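Ribosomal protein S2-related protein (Deinococcus radiodurans, PDB 2JH3) binds a 4Fe-4S cluster alongside chelatase-like domains and may act as a sirohydrochlorin ferrochelatase. Local coordinates at residues A276-L284 / I376-R386; L387-R398 / P449-L458. One frame throughout, in Å; residues are numbered along the deposited sequence.

Interaction 1: residues A276-L284 / I376-R386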
loop_
_atom_site.group_PDB
_atom_site.type_symbol
_atom_site.label_atom_id
_atom_site.label_comp_id
_atom_site.label_asym_id
_atom_site.label_seq_id
_atom_site.Cartn_x
_atom_site.Cartn_y
_atom_site.Cartn_z
ATOM N N ALA A 276 30.862 -1.013 -17.440
ATOM C CA ALA A 276 29.704 -1.722 -16.898
ATOM C C ALA A 276 28.474 -0.849 -16.889
ATOM O O ALA A 276 27.380 -1.306 -17.240
ATOM C CB ALA A 276 30.006 -2.193 -15.473
ATOM N N HIS A 277 28.626 0.373 -16.326
ATOM C CA HIS A 277 27.520 1.343 -16.381
ATOM C C HIS A 277 27.168 1.601 -17.811
ATOM O O HIS A 277 25.979 1.618 -18.134
ATOM C CB HIS A 277 27.856 2.658 -15.605
ATOM C CG HIS A 277 26.877 3.792 -15.802
ATOM N ND1 HIS A 277 26.844 4.564 -16.948
ATOM C CD2 HIS A 277 25.927 4.323 -14.965
ATOM C CE1 HIS A 277 25.927 5.523 -16.813
ATOM N NE2 HIS A 277 25.360 5.394 -15.620
ATOM N N ALA A 278 28.149 1.813 -18.700
ATOM C CA ALA A 278 27.775 2.117 -20.068
ATOM C C ALA A 278 26.991 0.969 -20.746
ATOM O O ALA A 278 26.041 1.215 -21.515
ATOM C CB ALA A 278 29.017 2.494 -20.923
ATOM N N GLU A 279 27.361 -0.269 -20.457
ATOM C CA GLU A 279 26.630 -1.419 -21.001
ATOM C C GLU A 279 25.157 -1.455 -20.627
ATOM O O GLU A 279 24.290 -1.767 -21.448
ATOM C CB GLU A 279 27.299 -2.698 -20.523
ATOM C CG GLU A 279 28.646 -2.976 -21.195
ATOM C CD GLU A 279 29.312 -4.254 -20.670
ATOM O OE1 GLU A 279 28.624 -5.206 -20.277
ATOM O OE2 GLU A 279 30.524 -4.249 -20.609
ATOM N N ALA A 280 24.863 -1.166 -19.349
ATOM C CA ALA A 280 23.492 -1.223 -18.861
ATOM C C ALA A 280 22.641 -0.177 -19.549
ATOM O O ALA A 280 21.510 -0.443 -19.962
ATOM C CB ALA A 280 23.427 -1.125 -17.407
ATOM N N TRP A 281 23.226 0.981 -19.835
ATOM C CA TRP A 281 22.454 1.989 -20.536
ATOM C C TRP A 281 22.319 1.688 -22.006
ATOM O O TRP A 281 21.321 2.062 -22.603
ATOM C CB TRP A 281 22.945 3.418 -20.173
ATOM C CG TRP A 281 22.527 3.644 -18.732
ATOM C CD1 TRP A 281 23.269 3.447 -17.641
ATOM C CD2 TRP A 281 21.229 4.051 -18.278
ATOM N NE1 TRP A 281 22.552 3.742 -16.519
ATOM C CE2 TRP A 281 21.267 4.071 -16.891
ATOM C CE3 TRP A 281 20.027 4.330 -18.927
ATOM C CZ2 TRP A 281 20.158 4.398 -16.117
ATOM C CZ3 TRP A 281 18.911 4.667 -18.169
ATOM C CH2 TRP A 281 18.991 4.706 -16.776
ATOM N N ALA A 282 23.283 0.972 -22.589
ATOM C CA ALA A 282 23.089 0.451 -23.968
ATOM C C ALA A 282 21.919 -0.535 -24.028
ATOM O O ALA A 282 21.105 -0.559 -25.020
ATOM C CB ALA A 282 24.346 -0.198 -24.486
ATOM N N ALA A 283 21.805 -1.378 -23.010
ATOM C CA ALA A 283 20.663 -2.287 -22.932
ATOM C C ALA A 283 19.319 -1.539 -22.824
ATOM O O ALA A 283 18.270 -1.862 -23.454
ATOM C CB ALA A 283 20.808 -3.178 -21.766
ATOM N N LEU A 284 19.337 -0.500 -22.031
ATOM C CA LEU A 284 18.105 0.282 -21.823
ATOM C C LEU A 284 17.694 0.966 -23.121
ATOM O O LEU A 284 16.549 0.919 -23.456
ATOM C CB LEU A 284 18.303 1.313 -20.703
ATOM C CG LEU A 284 17.153 2.295 -20.314
ATOM C CD1 LEU A 284 16.942 3.448 -21.251
ATOM C CD2 LEU A 284 15.837 1.590 -20.193
ATOM N N ILE A 376 18.055 0.188 -13.406
ATOM C CA ILE A 376 18.624 -0.234 -14.695
ATOM C C ILE A 376 19.952 -1.036 -14.553
ATOM O O ILE A 376 20.089 -2.131 -15.080
ATOM C CB ILE A 376 18.829 1.017 -15.654
ATOM C CG1 ILE A 376 17.489 1.566 -16.200
ATOM C CG2 ILE A 376 19.831 0.686 -16.741
ATOM C CD1 ILE A 376 16.533 0.685 -16.507
ATOM N N GLU A 377 20.848 -0.503 -13.742
ATOM C CA GLU A 377 22.161 -1.044 -13.497
ATOM C C GLU A 377 22.094 -2.392 -12.749
ATOM O O GLU A 377 22.840 -3.323 -13.038
ATOM C CB GLU A 377 22.905 -0.012 -12.635
ATOM C CG GLU A 377 23.210 1.355 -13.335
ATOM C CD GLU A 377 22.221 2.470 -13.045
ATOM O OE1 GLU A 377 21.129 2.182 -12.586
ATOM O OE2 GLU A 377 22.524 3.639 -13.357
ATOM N N GLU A 378 21.246 -2.479 -11.744
ATOM C CA GLU A 378 21.041 -3.727 -10.971
ATOM C C GLU A 378 20.413 -4.800 -11.743
ATOM O O GLU A 378 20.828 -5.955 -11.670
ATOM C CB GLU A 378 20.212 -3.450 -9.725
ATOM C CG GLU A 378 21.007 -2.716 -8.765
ATOM C CD GLU A 378 20.236 -2.305 -7.517
ATOM O OE1 GLU A 378 18.980 -2.361 -7.505
ATOM O OE2 GLU A 378 20.901 -1.850 -6.534
ATOM N N SER A 379 19.375 -4.449 -12.507
ATOM C CA SER A 379 18.716 -5.400 -13.362
ATOM C C SER A 379 19.679 -5.978 -14.431
ATOM O O SER A 379 19.703 -7.214 -14.680
ATOM C CB SER A 379 17.468 -4.778 -13.996
ATOM O OG SER A 379 16.460 -4.499 -12.971
ATOM N N TYR A 380 20.495 -5.084 -15.023
ATOM C CA TYR A 380 21.493 -5.445 -16.035
ATOM C C TYR A 380 22.486 -6.413 -15.441
ATOM O O TYR A 380 22.807 -7.459 -16.030
ATOM C CB TYR A 380 22.228 -4.228 -16.563
ATOM C CG TYR A 380 23.219 -4.586 -17.634
ATOM C CD1 TYR A 380 22.794 -4.788 -18.904
ATOM C CD2 TYR A 380 24.608 -4.735 -17.346
ATOM C CE1 TYR A 380 23.693 -5.162 -19.925
ATOM C CE2 TYR A 380 25.512 -5.082 -18.344
ATOM C CZ TYR A 380 25.042 -5.330 -19.627
ATOM O OH TYR A 380 25.916 -5.678 -20.676
ATOM N N ALA A 381 23.006 -6.051 -14.293
ATOM C CA ALA A 381 23.985 -6.875 -13.588
ATOM C C ALA A 381 23.437 -8.255 -13.185
ATOM O O ALA A 381 24.124 -9.258 -13.289
ATOM C CB ALA A 381 24.412 -6.147 -12.399
ATOM N N HIS A 382 22.180 -8.302 -12.761
ATOM C CA HIS A 382 21.579 -9.567 -12.410
ATOM C C HIS A 382 21.445 -10.506 -13.601
ATOM O O HIS A 382 21.816 -11.649 -13.477
ATOM C CB HIS A 382 20.254 -9.349 -11.686
ATOM C CG HIS A 382 19.698 -10.603 -11.100
ATOM N ND1 HIS A 382 20.391 -11.368 -10.186
ATOM C CD2 HIS A 382 18.500 -11.187 -11.247
ATOM C CE1 HIS A 382 19.635 -12.369 -9.791
ATOM N NE2 HIS A 382 18.483 -12.296 -10.425
ATOM N N GLU A 383 20.993 -10.013 -14.758
ATOM C CA GLU A 383 20.911 -10.796 -15.997
ATOM C C GLU A 383 22.282 -11.367 -16.494
ATOM O O GLU A 383 22.362 -12.456 -17.081
ATOM C CB GLU A 383 20.317 -9.939 -17.100
ATOM C CG GLU A 383 18.880 -9.667 -17.050
ATOM C CD GLU A 383 17.903 -10.870 -17.216
ATOM O OE1 GLU A 383 18.281 -12.050 -17.349
ATOM O OE2 GLU A 383 16.700 -10.581 -17.172
ATOM N N HIS A 384 23.337 -10.614 -16.241
ATOM C CA HIS A 384 24.694 -11.044 -16.454
ATOM C C HIS A 384 25.263 -11.834 -15.297
ATOM O O HIS A 384 26.467 -12.018 -15.208
ATOM C CB HIS A 384 25.595 -9.833 -16.709
ATOM C CG HIS A 384 25.684 -9.469 -18.145
ATOM N ND1 HIS A 384 25.605 -10.411 -19.148
ATOM C CD2 HIS A 384 25.856 -8.277 -18.758
ATOM C CE1 HIS A 384 25.694 -9.801 -20.322
ATOM N NE2 HIS A 384 25.841 -8.504 -20.114
ATOM N N ARG A 385 24.414 -12.243 -14.379
ATOM C CA ARG A 385 24.797 -13.131 -13.276
ATOM C C ARG A 385 25.897 -12.545 -12.381
ATOM O O ARG A 385 26.753 -13.236 -11.893
ATOM C CB ARG A 385 25.142 -14.564 -13.838
ATOM C CG ARG A 385 23.964 -15.274 -14.539
ATOM C CD ARG A 385 24.416 -16.185 -15.708
ATOM N NE ARG A 385 25.354 -17.266 -15.315
ATOM C CZ ARG A 385 25.376 -18.532 -15.781
ATOM N NH1 ARG A 385 24.491 -19.001 -16.664
ATOM N NH2 ARG A 385 26.299 -19.379 -15.333
ATOM N N ARG A 386 25.888 -11.252 -12.138
ATOM C CA ARG A 386 26.942 -10.719 -11.289
ATOM C C ARG A 386 26.483 -9.602 -10.367
ATOM O O ARG A 386 27.251 -8.717 -10.037
ATOM C CB ARG A 386 28.104 -10.236 -12.165
ATOM C CG ARG A 386 27.834 -8.995 -12.987
ATOM C CD ARG A 386 28.633 -9.026 -14.250
ATOM N NE ARG A 386 28.557 -7.762 -14.966
ATOM C CZ ARG A 386 28.818 -7.626 -16.273
ATOM N NH1 ARG A 386 29.170 -8.685 -17.058
ATOM N NH2 ARG A 386 28.714 -6.415 -16.817
#
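The ring of Tyr-380 lies against Ala-280 where two helices of the DR2241 stabilising domain, 275-290 and 375-383, cross nearly at right angles (95° between the segment axes, 8.9 Å apart at closest approach). Tyr-380 is a knob in a hole formed by Glu-279 and three alanines, Ala-276, Ala-280 and Ala-283, small enough to admit an aromatic ring. With chi1 at -178°, the side chain swings away from its own backbone nitrogen and lays one ring face over Ala-280 CA, a CH-pi contact with 3.8 Å from that atom to the ring centroid. At the far end Tyr-380 OH donates to Glu-279 OE1 at 2.8 Å, OE1 accepting on its anti lone pair, away from the other oxygen. A phenylalanine here would probably keep the ring in its hole but leave that carboxylate oxygen without its hydroxyl donor.

One turn earlier Ile-376 makes use of both its branches: CG2 sits over the centre of the six-membered ring of Trp-281, 3.8 Å from its centroid, while CD1 meets Leu-284 CD2 at 3.9 Å. The indole N-H is satisfied at the ring's edge, where Trp-281 NE1 donates in plane to Glu-377 OE2 (3.2 Å, 150° at the hydrogen), arriving from above the carboxylate plane. Helix 361-371 backs this side, Arg-365 and Glu-369 touching Trp-281; Glu-369 OE1 also lies close to Glu-377 OE2, which may favour protonation of one acid.

A Schellman motif with Arg-385 as its C-prime residue ends helix 375-383, and from beyond it the Arg-386 side chain reaches back toward Glu-279. His-384 NE2 gives Tyr-380 OH a weak hydrogen bond of 2.9 Å, and Arg-386 NH2 makes a long salt bridge to Glu-279 OE1, 3.7 Å away at the guanidinium edge.

Interaction 2: residues L387-R398 / P449-L458. With SF4 (iron/sulfur cluster), chain E.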
loop_
_atom_site.group_PDB
_atom_site.type_symbol
_atom_site.label_atom_id
_atom_site.label_comp_id
_atom_site.label_asym_id
_atom_site.label_seq_id
_atom_site.Cartn_x
_atom_site.Cartn_y
_atom_site.Cartn_z
ATOM N N LEU A 387 25.254 -9.652 -9.898
ATOM C CA LEU A 387 24.826 -8.639 -8.965
ATOM C C LEU A 387 25.241 -9.080 -7.583
ATOM O O LEU A 387 24.776 -10.114 -7.171
ATOM C CB LEU A 387 23.287 -8.461 -9.008
ATOM C CG LEU A 387 22.730 -7.452 -7.991
ATOM C CD1 LEU A 387 23.281 -6.081 -8.232
ATOM C CD2 LEU A 387 21.258 -7.366 -8.014
ATOM N N HIS A 388 26.052 -8.317 -6.850
ATOM C CA HIS A 388 26.424 -8.760 -5.491
ATOM C C HIS A 388 25.483 -8.194 -4.471
ATOM O O HIS A 388 25.033 -7.052 -4.609
ATOM C CB HIS A 388 27.892 -8.470 -5.137
ATOM C CG HIS A 388 28.850 -9.300 -5.953
ATOM N ND1 HIS A 388 28.690 -10.664 -6.113
ATOM C CD2 HIS A 388 29.874 -8.940 -6.772
ATOM C CE1 HIS A 388 29.602 -11.111 -6.966
ATOM N NE2 HIS A 388 30.341 -10.089 -7.371
ATOM N N TRP A 389 25.060 -9.055 -3.560
ATOM C CA TRP A 389 24.035 -8.698 -2.635
ATOM C C TRP A 389 24.751 -8.672 -1.301
ATOM O O TRP A 389 25.812 -9.247 -1.158
ATOM C CB TRP A 389 22.781 -9.657 -2.652
ATOM C CG TRP A 389 23.136 -11.065 -2.662
ATOM C CD1 TRP A 389 23.429 -11.828 -3.781
ATOM C CD2 TRP A 389 23.349 -11.916 -1.522
ATOM N NE1 TRP A 389 23.798 -13.103 -3.377
ATOM C CE2 TRP A 389 23.734 -13.184 -2.012
ATOM C CE3 TRP A 389 23.259 -11.726 -0.142
ATOM C CZ2 TRP A 389 24.062 -14.230 -1.156
ATOM C CZ3 TRP A 389 23.537 -12.749 0.683
ATOM C CH2 TRP A 389 23.907 -13.997 0.201
ATOM N N THR A 390 24.174 -7.961 -0.353
ATOM C CA THR A 390 24.729 -7.854 0.989
ATOM C C THR A 390 23.778 -8.570 1.967
ATOM O O THR A 390 22.601 -8.277 2.016
ATOM C CB THR A 390 24.870 -6.369 1.295
ATOM O OG1 THR A 390 25.678 -5.741 0.241
ATOM C CG2 THR A 390 25.389 -6.089 2.725
ATOM N N PRO A 391 24.264 -9.546 2.746
ATOM C CA PRO A 391 23.396 -10.246 3.688
ATOM C C PRO A 391 22.875 -9.358 4.789
ATOM O O PRO A 391 23.548 -8.386 5.131
ATOM C CB PRO A 391 24.353 -11.241 4.340
ATOM C CG PRO A 391 25.592 -10.728 4.115
ATOM C CD PRO A 391 25.633 -10.033 2.841
ATOM N N TRP A 392 21.709 -9.671 5.310
ATOM C CA TRP A 392 21.093 -8.897 6.356
ATOM C C TRP A 392 22.035 -8.564 7.517
ATOM O O TRP A 392 22.108 -7.411 7.960
ATOM C CB TRP A 392 19.852 -9.622 6.902
ATOM C CG TRP A 392 19.488 -9.097 8.203
ATOM C CD1 TRP A 392 19.924 -9.542 9.464
ATOM C CD2 TRP A 392 18.702 -7.945 8.444
ATOM N NE1 TRP A 392 19.345 -8.735 10.462
ATOM C CE2 TRP A 392 18.630 -7.750 9.860
ATOM C CE3 TRP A 392 18.022 -7.062 7.620
ATOM C CZ2 TRP A 392 17.928 -6.722 10.416
ATOM C CZ3 TRP A 392 17.321 -6.037 8.198
ATOM C CH2 TRP A 392 17.315 -5.842 9.573
ATOM N N MET A 393 22.764 -9.548 8.041
ATOM C CA MET A 393 23.535 -9.277 9.274
ATOM C C MET A 393 24.638 -8.231 9.052
ATOM O O MET A 393 24.986 -7.435 9.915
ATOM C CB MET A 393 24.139 -10.579 9.833
ATOM C CG MET A 393 23.911 -10.730 11.387
ATOM S SD MET A 393 23.950 -9.193 12.428
ATOM C CE MET A 393 22.456 -9.517 13.414
ATOM N N SER A 394 25.206 -8.232 7.869
ATOM C CA SER A 394 26.103 -7.197 7.491
ATOM C C SER A 394 25.517 -5.722 7.454
ATOM O O SER A 394 26.113 -4.766 8.007
ATOM C CB SER A 394 26.724 -7.638 6.163
ATOM O OG SER A 394 27.540 -6.618 5.771
ATOM N N THR A 395 24.344 -5.530 6.836
ATOM C CA THR A 395 23.628 -4.276 6.983
ATOM C C THR A 395 23.394 -3.918 8.422
ATOM O O THR A 395 23.668 -2.780 8.816
ATOM C CB THR A 395 22.246 -4.363 6.296
ATOM O OG1 THR A 395 22.426 -4.870 5.005
ATOM C CG2 THR A 395 21.521 -3.009 6.213
ATOM N N ALA A 396 22.811 -4.841 9.206
ATOM C CA ALA A 396 22.422 -4.567 10.586
ATOM C C ALA A 396 23.634 -4.116 11.435
ATOM O O ALA A 396 23.523 -3.178 12.222
ATOM C CB ALA A 396 21.763 -5.788 11.206
ATOM N N ARG A 397 24.753 -4.809 11.242
ATOM C CA ARG A 397 26.010 -4.541 11.955
ATOM C C ARG A 397 26.614 -3.162 11.647
ATOM O O ARG A 397 27.319 -2.631 12.507
ATOM C CB ARG A 397 27.051 -5.579 11.597
ATOM C CG ARG A 397 26.999 -6.820 12.399
ATOM C CD ARG A 397 28.147 -7.722 11.965
ATOM N NE ARG A 397 29.466 -7.453 12.552
ATOM C CZ ARG A 397 29.796 -7.644 13.839
ATOM N NH1 ARG A 397 28.874 -8.011 14.718
ATOM N NH2 ARG A 397 31.040 -7.418 14.258
ATOM N N ARG A 398 26.399 -2.590 10.453
ATOM C CA ARG A 398 26.910 -1.230 10.212
ATOM C C ARG A 398 26.225 -0.164 11.077
ATOM O O ARG A 398 26.821 0.916 11.316
ATOM C CB ARG A 398 26.730 -0.761 8.778
ATOM C CG ARG A 398 27.504 -1.496 7.770
ATOM C CD ARG A 398 27.581 -0.725 6.420
ATOM N NE ARG A 398 26.277 -0.302 5.932
ATOM C CZ ARG A 398 25.499 -1.044 5.136
ATOM N NH1 ARG A 398 25.893 -2.219 4.727
ATOM N NH2 ARG A 398 24.326 -0.611 4.774
ATOM N N PRO A 449 15.573 -6.718 -9.182
ATOM C CA PRO A 449 16.263 -7.199 -7.939
ATOM C C PRO A 449 16.454 -6.218 -6.805
ATOM O O PRO A 449 16.617 -5.010 -7.009
ATOM C CB PRO A 449 17.622 -7.638 -8.464
ATOM C CG PRO A 449 17.868 -6.780 -9.715
ATOM C CD PRO A 449 16.522 -6.472 -10.302
ATOM N N CYS A 450 16.454 -6.753 -5.584
ATOM C CA CYS A 450 16.799 -6.035 -4.368
ATOM C C CYS A 450 18.081 -6.674 -3.829
ATOM O O CYS A 450 18.093 -7.886 -3.504
ATOM C CB CYS A 450 15.731 -6.069 -3.283
ATOM S SG CYS A 450 16.303 -5.181 -1.808
ATOM N N ALA A 451 19.168 -5.872 -3.779
ATOM C CA ALA A 451 20.469 -6.399 -3.446
ATOM C C ALA A 451 20.781 -6.224 -1.959
ATOM O O ALA A 451 21.803 -6.751 -1.474
ATOM C CB ALA A 451 21.565 -5.700 -4.326
ATOM N N GLU A 452 19.933 -5.488 -1.221
ATOM C CA GLU A 452 20.282 -5.142 0.179
ATOM C C GLU A 452 19.032 -4.554 0.867
ATOM O O GLU A 452 18.266 -3.785 0.244
ATOM C CB GLU A 452 21.479 -4.144 0.266
ATOM C CG GLU A 452 21.938 -3.988 1.712
ATOM C CD GLU A 452 23.147 -3.158 1.892
ATOM O OE1 GLU A 452 23.615 -2.577 0.913
ATOM O OE2 GLU A 452 23.634 -3.139 3.008
ATOM N N ALA A 453 18.814 -4.934 2.120
ATOM C CA ALA A 453 17.818 -4.351 2.915
ATOM C C ALA A 453 17.953 -2.841 2.952
ATOM O O ALA A 453 19.005 -2.298 3.295
ATOM C CB ALA A 453 17.803 -4.940 4.297
ATOM N N CYS A 454 16.827 -2.173 2.660
ATOM C CA CYS A 454 16.718 -0.683 2.605
ATOM C C CYS A 454 16.415 0.035 3.953
ATOM O O CYS A 454 16.078 -0.600 4.984
ATOM C CB CYS A 454 15.652 -0.266 1.543
ATOM S SG CYS A 454 14.020 -0.572 2.063
ATOM N N THR A 455 16.521 1.357 3.970
ATOM C CA THR A 455 16.336 2.072 5.245
ATOM C C THR A 455 14.907 1.944 5.772
ATOM O O THR A 455 14.713 1.960 6.957
ATOM C CB THR A 455 16.754 3.572 5.229
ATOM O OG1 THR A 455 16.037 4.227 4.224
ATOM C CG2 THR A 455 18.257 3.689 4.947
ATOM N N VAL A 456 13.924 1.756 4.891
ATOM C CA VAL A 456 12.529 1.641 5.327
ATOM C C VAL A 456 12.315 0.297 6.058
ATOM O O VAL A 456 11.645 0.251 7.135
ATOM C CB VAL A 456 11.560 1.877 4.178
ATOM C CG1 VAL A 456 10.111 1.436 4.536
ATOM C CG2 VAL A 456 11.531 3.378 3.797
ATOM N N LEU A 457 12.900 -0.780 5.530
ATOM C CA LEU A 457 12.827 -2.077 6.169
ATOM C C LEU A 457 13.618 -2.105 7.483
ATOM O O LEU A 457 13.136 -2.685 8.465
ATOM C CB LEU A 457 13.372 -3.187 5.245
ATOM C CG LEU A 457 13.496 -4.599 5.860
ATOM C CD1 LEU A 457 12.112 -5.059 6.372
ATOM C CD2 LEU A 457 13.973 -5.611 4.835
ATOM N N LEU A 458 14.801 -1.465 7.510
ATOM C CA LEU A 458 15.591 -1.389 8.763
ATOM C C LEU A 458 14.787 -0.686 9.860
ATOM O O LEU A 458 14.744 -1.126 11.003
ATOM C CB LEU A 458 16.886 -0.626 8.556
ATOM C CG LEU A 458 17.912 -1.312 7.702
ATOM C CD1 LEU A 458 18.952 -0.372 7.176
ATOM C CD2 LEU A 458 18.578 -2.410 8.462
HETATM FE FE1 SF4 E . 14.416 -4.317 -0.906
HETATM FE FE2 SF4 E . 13.360 -2.355 0.644
HETATM FE FE3 SF4 E . 12.075 -3.201 -1.580
HETATM FE FE4 SF4 E . 12.204 -4.825 0.615
HETATM S S1 SF4 E . 11.110 -2.776 0.496
HETATM S S2 SF4 E . 12.584 -5.485 -1.560
HETATM S S3 SF4 E . 14.332 -4.334 1.402
HETATM S S4 SF4 E . 14.068 -2.055 -1.551
HETATM O O HOH W 1 20.818 -6.683 3.486
#
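This is a loop-and-helix contact within the 4Fe-4S domain, in which residues 387-398 cover the cysteine-bearing segment 449-458 through a backbone bond and a buttressed glutamate. Thr-390 N donates to Ala-451 O at 2.9 Å, tying the two chain segments together beside Glu-452. Next along, Glu-452 extends from a CG anti to the backbone N (chi1 -171°) and brings OE2 to three donors. Thr-395 OG1 gives it a hydrogen bond of 2.9 Å on the anti lone pair, while Arg-398 grips the same oxygen end-on, NH1 at 3.0 Å on the syn lone pair and NH2 at 3.2 Å from above the carboxylate plane. Guanidinium and carboxylate stand nearly perpendicular (86°). The other oxygen, OE1, pairs with Arg-56, and Arg-398 NE with Glu-87, so each charge has a second partner. A water ties Thr-390 O and Thr-395 OG1 to Ala-453 N.

Apolar groups flank this polar centre. Leu-387 CD2 rests on Pro-449 CB at 3.7 Å, and the indole edge of Trp-392 meets Ala-453 CB, CE3 being 3.9 Å from it; Thr-395 turns its methyl to Leu-458. Behind them Cys-450 SG binds the cluster iron FE1 at 2.3 Å and Cys-454 SG binds FE2 at 2.4 Å, Cys-454 also standing at the N-cap of helix 455-467.

Helix 392-398 thus packs beside the start of helix 455-467, Trp-392 and Leu-457 both reaching helix 411-422, while strand 448-450 pairs with 427-429 and Pro-449 abuts helix 375-383.

In the fold
Interaction 1 joins two helices of the stabilising domain, and interaction 2 follows directly in the chain, carrying it into the iron-sulfur domain; their centres lie about 20 Å apart. Helix 375-383 is shared ground: while one side faces helix 275-290, Ser-379 OG on another meets Pro-449 CD at 3.3 Å, and His-382 N comes within 3.9 Å of Leu-387 CB. Interaction 2 holds two of the four cluster ligands, Cys-450 and Cys-454, with Cys-422 and Cys-425 completing the set. Interaction 1 is more remote, the side chain of Glu-377 being about 14 Å from the cluster, yet Glu-378 and Ser-379 of its helix touch the proline next to Cys-450.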